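Soluble epoxide hydrolase (Bacillus megaterium, PDB 4INZ) is an enzyme of the alpha/beta hydrolase superfamily, built on a central, mostly parallel beta-sheet flanked by helices. Local coordinates at residues V243-P257 / Y270-H284. The protein carries 1 engineered substitution. Residues are numbered along the deposited sequence; the frame is centred on the assembly and turned at random.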
loop_
_atom_site.group_PDB
_atom_site.type_symbol
_atom_site.label_atom_id
_atom_site.label_comp_id
_atom_site.label_asym_id
_atom_site.label_seq_id
_atom_site.Cartn_x
_atom_site.Cartn_y
_atom_site.Cartn_z
ATOM N N VAL A 243 -9.136 -18.025 -4.412
ATOM C CA VAL A 243 -8.514 -17.811 -5.716
ATOM C C VAL A 243 -8.950 -16.499 -6.367
ATOM O O VAL A 243 -10.136 -16.177 -6.403
ATOM C CB VAL A 243 -8.803 -18.991 -6.668
ATOM C CG1 VAL A 243 -8.181 -18.750 -8.035
ATOM C CG2 VAL A 243 -8.281 -20.278 -6.067
ATOM N N LEU A 244 -7.977 -15.741 -6.865
ATOM C CA LEU A 244 -8.237 -14.503 -7.591
ATOM C C LEU A 244 -7.849 -14.711 -9.053
ATOM O O LEU A 244 -6.691 -15.009 -9.351
ATOM C CB LEU A 244 -7.418 -13.355 -6.990
ATOM C CG LEU A 244 -7.480 -12.011 -7.720
ATOM C CD1 LEU A 244 -8.897 -11.439 -7.668
ATOM C CD2 LEU A 244 -6.474 -11.028 -7.133
ATOM N N ASN A 245 -8.803 -14.553 -9.967
ATOM C CA ASN A 245 -8.572 -14.941 -11.357
ATOM C C ASN A 245 -8.142 -13.850 -12.346
ATOM O O ASN A 245 -7.891 -14.141 -13.520
ATOM C CB ASN A 245 -9.776 -15.712 -11.902
ATOM C CG ASN A 245 -9.878 -17.098 -11.312
ATOM O OD1 ASN A 245 -10.907 -17.475 -10.752
ATOM N ND2 ASN A 245 -8.796 -17.864 -11.421
ATOM N N ILE A 246 -8.043 -12.609 -11.882
ATOM C CA ILE A 246 -7.652 -11.513 -12.763
ATOM C C ILE A 246 -6.142 -11.550 -12.981
ATOM O O ILE A 246 -5.425 -12.198 -12.226
ATOM C CB ILE A 246 -8.051 -10.156 -12.165
ATOM C CG1 ILE A 246 -7.249 -9.892 -10.889
ATOM C CG2 ILE A 246 -9.558 -10.123 -11.889
ATOM C CD1 ILE A 246 -7.525 -8.548 -10.251
ATOM N N PRO A 247 -5.652 -10.869 -14.028
ATOM C CA PRO A 247 -4.205 -10.825 -14.252
ATOM C C PRO A 247 -3.521 -9.983 -13.182
ATOM O O PRO A 247 -3.974 -8.872 -12.889
ATOM C CB PRO A 247 -4.078 -10.139 -15.619
ATOM C CG PRO A 247 -5.436 -10.273 -16.252
ATOM C CD PRO A 247 -6.395 -10.198 -15.105
ATOM N N VAL A 248 -2.440 -10.508 -12.617
ATOM C CA VAL A 248 -1.720 -9.837 -11.542
ATOM C C VAL A 248 -0.222 -9.807 -11.824
ATOM O O VAL A 248 0.351 -10.785 -12.316
ATOM C CB VAL A 248 -1.946 -10.531 -10.184
ATOM C CG1 VAL A 248 -1.150 -9.831 -9.088
ATOM C CG2 VAL A 248 -3.428 -10.543 -9.832
ATOM N N GLN A 249 0.398 -8.672 -11.513
ATOM C CA GLN A 249 1.845 -8.526 -11.578
ATOM C C GLN A 249 2.364 -8.153 -10.199
ATOM O O GLN A 249 1.879 -7.191 -9.601
ATOM C CB GLN A 249 2.238 -7.413 -12.551
ATOM C CG GLN A 249 3.738 -7.093 -12.514
ATOM C CD GLN A 249 4.568 -8.102 -13.290
ATOM O OE1 GLN A 249 4.262 -8.417 -14.442
ATOM N NE2 GLN A 249 5.619 -8.615 -12.662
ATOM N N ILE A 250 3.348 -8.909 -9.707
ATOM C CA ILE A 250 4.055 -8.562 -8.483
ATOM C C ILE A 250 5.392 -7.932 -8.853
ATOM O O ILE A 250 6.091 -8.435 -9.735
ATOM C CB ILE A 250 4.382 -9.796 -7.630
ATOM C CG1 ILE A 250 3.130 -10.625 -7.340
ATOM C CG2 ILE A 250 5.122 -9.387 -6.362
ATOM C CD1 ILE A 250 1.973 -9.837 -6.862
ATOM N N ILE A 251 5.738 -6.831 -8.186
ATOM C CA ILE A 251 7.044 -6.188 -8.355
ATOM C C ILE A 251 7.639 -6.019 -6.965
ATOM O O ILE A 251 7.137 -5.238 -6.162
ATOM C CB ILE A 251 6.920 -4.827 -9.062
ATOM C CG1 ILE A 251 6.202 -5.016 -10.406
ATOM C CG2 ILE A 251 8.300 -4.202 -9.263
ATOM C CD1 ILE A 251 5.941 -3.726 -11.178
ATOM N N TRP A 252 8.703 -6.766 -6.680
ATOM C CA TRP A 252 9.075 -7.048 -5.298
ATOM C C TRP A 252 10.536 -6.759 -5.029
ATOM O O TRP A 252 11.409 -7.307 -5.701
ATOM C CB TRP A 252 8.818 -8.531 -5.018
ATOM C CG TRP A 252 8.929 -8.905 -3.570
ATOM C CD1 TRP A 252 10.065 -9.232 -2.890
ATOM C CD2 TRP A 252 7.855 -8.999 -2.628
ATOM N NE1 TRP A 252 9.764 -9.525 -1.578
ATOM C CE2 TRP A 252 8.414 -9.392 -1.394
ATOM C CE3 TRP A 252 6.476 -8.799 -2.710
ATOM C CZ2 TRP A 252 7.637 -9.583 -0.250
ATOM C CZ3 TRP A 252 5.707 -8.995 -1.572
ATOM C CH2 TRP A 252 6.291 -9.376 -0.361
ATOM N N GLY A 253 10.806 -5.915 -4.035
ATOM C CA GLY A 253 12.176 -5.619 -3.658
ATOM C C GLY A 253 12.692 -6.689 -2.717
ATOM O O GLY A 253 12.158 -6.858 -1.619
ATOM N N ASN A 254 13.726 -7.419 -3.129
ATOM C CA ASN A 254 14.208 -8.534 -2.314
ATOM C C ASN A 254 14.784 -8.150 -0.952
ATOM O O ASN A 254 14.787 -8.970 -0.028
ATOM C CB ASN A 254 15.235 -9.374 -3.085
ATOM C CG ASN A 254 14.594 -10.260 -4.125
ATOM O OD1 ASN A 254 13.383 -10.473 -4.102
ATOM N ND2 ASN A 254 15.406 -10.796 -5.039
ATOM N N GLN A 255 15.288 -6.924 -0.828
ATOM C CA GLN A 255 15.996 -6.524 0.392
ATOM C C GLN A 255 15.065 -5.996 1.484
ATOM O O GLN A 255 15.520 -5.591 2.559
ATOM C CB GLN A 255 17.076 -5.486 0.075
ATOM C CG GLN A 255 18.093 -5.942 -0.947
ATOM C CD GLN A 255 18.926 -4.788 -1.473
ATOM O OE1 GLN A 255 18.482 -3.636 -1.475
ATOM N NE2 GLN A 255 20.139 -5.088 -1.923
ATOM N N ASP A 256 13.764 -6.009 1.208
ATOM C CA ASP A 256 12.765 -5.528 2.158
ATOM C C ASP A 256 12.905 -6.206 3.522
ATOM O O ASP A 256 12.769 -7.418 3.622
ATOM C CB ASP A 256 11.377 -5.813 1.600
ATOM C CG ASP A 256 10.276 -5.154 2.397
ATOM O OD1 ASP A 256 10.551 -4.542 3.453
ATOM O OD2 ASP A 256 9.119 -5.266 1.962
ATOM N N PRO A 257 13.151 -5.422 4.582
ATOM C CA PRO A 257 13.279 -6.008 5.923
ATOM C C PRO A 257 11.936 -6.324 6.584
ATOM O O PRO A 257 11.912 -6.994 7.617
ATOM C CB PRO A 257 13.987 -4.906 6.711
ATOM C CG PRO A 257 13.535 -3.642 6.051
ATOM C CD PRO A 257 13.433 -3.975 4.580
ATOM N N TYR A 270 -2.978 -19.268 -5.362
ATOM C CA TYR A 270 -4.048 -18.344 -4.993
ATOM C C TYR A 270 -4.369 -17.379 -6.114
ATOM O O TYR A 270 -5.465 -16.822 -6.165
ATOM C CB TYR A 270 -3.657 -17.541 -3.753
ATOM C CG TYR A 270 -3.441 -18.398 -2.537
ATOM C CD1 TYR A 270 -4.519 -18.854 -1.785
ATOM C CD2 TYR A 270 -2.161 -18.757 -2.138
ATOM C CE1 TYR A 270 -4.325 -19.648 -0.673
ATOM C CE2 TYR A 270 -1.959 -19.547 -1.026
ATOM C CZ TYR A 270 -3.042 -19.989 -0.297
ATOM O OH TYR A 270 -2.840 -20.778 0.811
ATOM N N VAL A 271 -3.395 -17.178 -6.996
ATOM C CA VAL A 271 -3.494 -16.210 -8.080
ATOM C C VAL A 271 -2.915 -16.825 -9.349
ATOM O O VAL A 271 -1.758 -16.591 -9.678
ATOM C CB VAL A 271 -2.690 -14.927 -7.748
ATOM C CG1 VAL A 271 -3.001 -13.829 -8.747
ATOM C CG2 VAL A 271 -2.976 -14.463 -6.317
ATOM N N PRO A 272 -3.720 -17.627 -10.063
ATOM C CA PRO A 272 -3.221 -18.442 -11.181
ATOM C C PRO A 272 -2.601 -17.659 -12.340
ATOM O O PRO A 272 -1.656 -18.146 -12.969
ATOM C CB PRO A 272 -4.474 -19.188 -11.658
ATOM C CG PRO A 272 -5.373 -19.210 -10.465
ATOM C CD PRO A 272 -5.134 -17.905 -9.764
ATOM N N ASN A 273 -3.130 -16.479 -12.636
ATOM C CA ASN A 273 -2.598 -15.682 -13.728
ATOM C C ASN A 273 -1.715 -14.585 -13.171
ATOM O O ASN A 273 -2.068 -13.406 -13.215
ATOM C CB ASN A 273 -3.732 -15.078 -14.559
ATOM C CG ASN A 273 -3.227 -14.347 -15.791
ATOM O OD1 ASN A 273 -2.023 -14.130 -15.953
ATOM N ND2 ASN A 273 -4.151 -13.945 -16.659
ATOM N N ILE A 274 -0.565 -14.979 -12.641
ATOM C CA ILE A 274 0.324 -14.030 -11.990
ATOM C C ILE A 274 1.716 -14.037 -12.611
ATOM O O ILE A 274 2.196 -15.075 -13.095
ATOM C CB ILE A 274 0.439 -14.328 -10.481
ATOM C CG1 ILE A 274 0.988 -13.112 -9.726
ATOM C CG2 ILE A 274 1.281 -15.579 -10.245
ATOM C CD1 ILE A 274 0.780 -13.189 -8.230
ATOM N N SER A 275 2.349 -12.868 -12.608
ATOM C CA SER A 275 3.747 -12.739 -12.998
ATOM C C SER A 275 4.481 -12.077 -11.851
ATOM O O SER A 275 3.929 -11.200 -11.186
ATOM C CB SER A 275 3.899 -11.891 -14.260
ATOM O OG SER A 275 3.133 -12.431 -15.318
ATOM N N VAL A 276 5.716 -12.496 -11.616
ATOM C CA VAL A 276 6.503 -11.965 -10.509
ATOM C C VAL A 276 7.843 -11.451 -11.014
ATOM O O VAL A 276 8.547 -12.152 -11.741
ATOM C CB VAL A 276 6.782 -13.044 -9.448
ATOM C CG1 VAL A 276 7.620 -12.465 -8.320
ATOM C CG2 VAL A 276 5.478 -13.624 -8.902
ATOM N N HIS A 277 8.183 -10.220 -10.632
ATOM C CA HIS A 277 9.491 -9.641 -10.940
ATOM C C HIS A 277 10.147 -9.251 -9.633
ATOM O O HIS A 277 9.581 -8.474 -8.864
ATOM C CB HIS A 277 9.344 -8.389 -11.804
ATOM C CG HIS A 277 10.642 -7.867 -12.326
ATOM N ND1 HIS A 277 11.428 -6.970 -11.627
ATOM C CD2 HIS A 277 11.299 -8.119 -13.480
ATOM C CE1 HIS A 277 12.506 -6.687 -12.336
ATOM N NE2 HIS A 277 12.452 -7.376 -13.463
ATOM N N ARG A 278 11.339 -9.783 -9.379
ATOM C CA ARG A 278 12.042 -9.507 -8.131
ATOM C C ARG A 278 13.270 -8.643 -8.381
ATOM O O ARG A 278 14.094 -8.970 -9.227
ATOM C CB ARG A 278 12.482 -10.816 -7.479
ATOM C CG ARG A 278 11.349 -11.719 -7.040
ATOM C CD ARG A 278 11.939 -13.040 -6.561
ATOM N NE ARG A 278 11.074 -13.744 -5.628
ATOM C CZ ARG A 278 11.481 -14.212 -4.451
ATOM N NH1 ARG A 278 10.626 -14.840 -3.653
ATOM N NH2 ARG A 278 12.747 -14.049 -4.071
ATOM N N LEU A 279 13.393 -7.547 -7.639
ATOM C CA LEU A 279 14.546 -6.667 -7.773
ATOM C C LEU A 279 15.569 -6.990 -6.699
ATOM O O LEU A 279 15.285 -6.870 -5.510
ATOM C CB LEU A 279 14.125 -5.200 -7.651
ATOM C CG LEU A 279 13.157 -4.673 -8.705
ATOM C CD1 LEU A 279 11.717 -4.993 -8.346
ATOM C CD2 LEU A 279 13.338 -3.174 -8.850
ATOM N N ALA A 280 16.762 -7.400 -7.117
ATOM C CA ALA A 280 17.815 -7.731 -6.168
ATOM C C ALA A 280 18.322 -6.502 -5.414
ATOM O O ALA A 280 18.743 -6.604 -4.262
ATOM C CB ALA A 280 18.971 -8.443 -6.874
ATOM N N GLU A 281 18.273 -5.342 -6.059
ATOM C CA GLU A 281 18.870 -4.137 -5.488
ATOM C C GLU A 281 17.843 -3.125 -4.979
ATOM O O GLU A 281 18.144 -1.935 -4.847
ATOM C CB GLU A 281 19.806 -3.466 -6.502
ATOM C CG GLU A 281 20.876 -4.389 -7.072
ATOM C CD GLU A 281 21.924 -4.773 -6.046
ATOM O OE1 GLU A 281 21.866 -4.249 -4.911
ATOM O OE2 GLU A 281 22.807 -5.594 -6.373
ATOM N N ALA A 282 16.631 -3.592 -4.694
ATOM C CA ALA A 282 15.632 -2.722 -4.088
ATOM C C ALA A 282 15.111 -3.308 -2.793
ATOM O O ALA A 282 15.069 -4.530 -2.613
ATOM C CB ALA A 282 14.494 -2.466 -5.028
ATOM N N SER A 283 14.695 -2.419 -1.904
ATOM C CA SER A 283 14.187 -2.807 -0.605
ATOM C C SER A 283 12.667 -2.673 -0.610
ATOM O O SER A 283 12.004 -3.123 -1.540
ATOM C CB SER A 283 14.825 -1.939 0.484
ATOM O OG SER A 283 14.494 -2.408 1.781
ATOM N N HIS A 284 12.120 -2.032 0.414
ATOM C CA HIS A 284 10.675 -2.025 0.651
ATOM C C HIS A 284 9.817 -1.353 -0.429
ATOM O O HIS A 284 8.635 -1.693 -0.604
ATOM C CB HIS A 284 10.384 -1.353 2.000
ATOM C CG HIS A 284 8.936 -1.353 2.377
ATOM N ND1 HIS A 284 8.239 -2.509 2.653
ATOM C CD2 HIS A 284 8.055 -0.335 2.535
ATOM C CE1 HIS A 284 6.989 -2.204 2.960
ATOM N NE2 HIS A 284 6.852 -0.891 2.898
HETATM O O HOH W 1 -5.186 -14.823 -11.531
HETATM O O HOH W 2 -7.427 -13.513 -16.047
HETATM O O HOH W 3 0.480 -11.885 -15.049
#
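V248 and I274 are paired in a parallel ladder in which strands 248-253 and 274-279 run side by side, their short axes 4.7 Å apart and 14° from parallel. Backbone N-H groups of V248, I250, W252 and N254 bond to the carbonyls of N273, S275, H277 and L279, while S275, H277 and L279 give theirs back to V248, I250 and W252. Along this ladder runs Q249. Its CB leaves toward the sheet face shared with S275 and H277; CG lies anti to the backbone N (chi1 172°), and a bend at chi2 (79°) folds the amide back over strand 274-279. CD then rests near S275, OE1 stands 3.5 Å from S275 CB, and NE2 ends beside the backbone N of H277 while donating to I250 O at 3.0 Å. That donor stands above the carbonyl plane of I250, and H277 N comes from the opposite face, so the oxygen is gripped twice. On the other face, I274 CD1 sits 3.6 Å from I250 CG1. V271 CG1, from the preceding loop, meets V248 CG2 at 3.5 Å, tighter than usual van der Waals contact. Before the strands, one water ties the carbonyls of L244 and I246 to N273 N. Past them, Q255 N bonds to A282 O, and H284 ND1 donates to D256 OD2 at 3.0 Å; OD2 lies near the H284 ring plane, whereas ND1 meets it from above the carboxylate plane. D256 OD1 also takes the N-H of T258. These are the last two strands of the alpha/beta hydrolase sheet, 274-279 outermost and 248-253 beside strand 131-137, with D256 and H284 in the loops that follow them. Helix 291-303 covers Q249, H277 and L279, whereas W121 of helix 115-126 packs on V248 and I250 across the sheet.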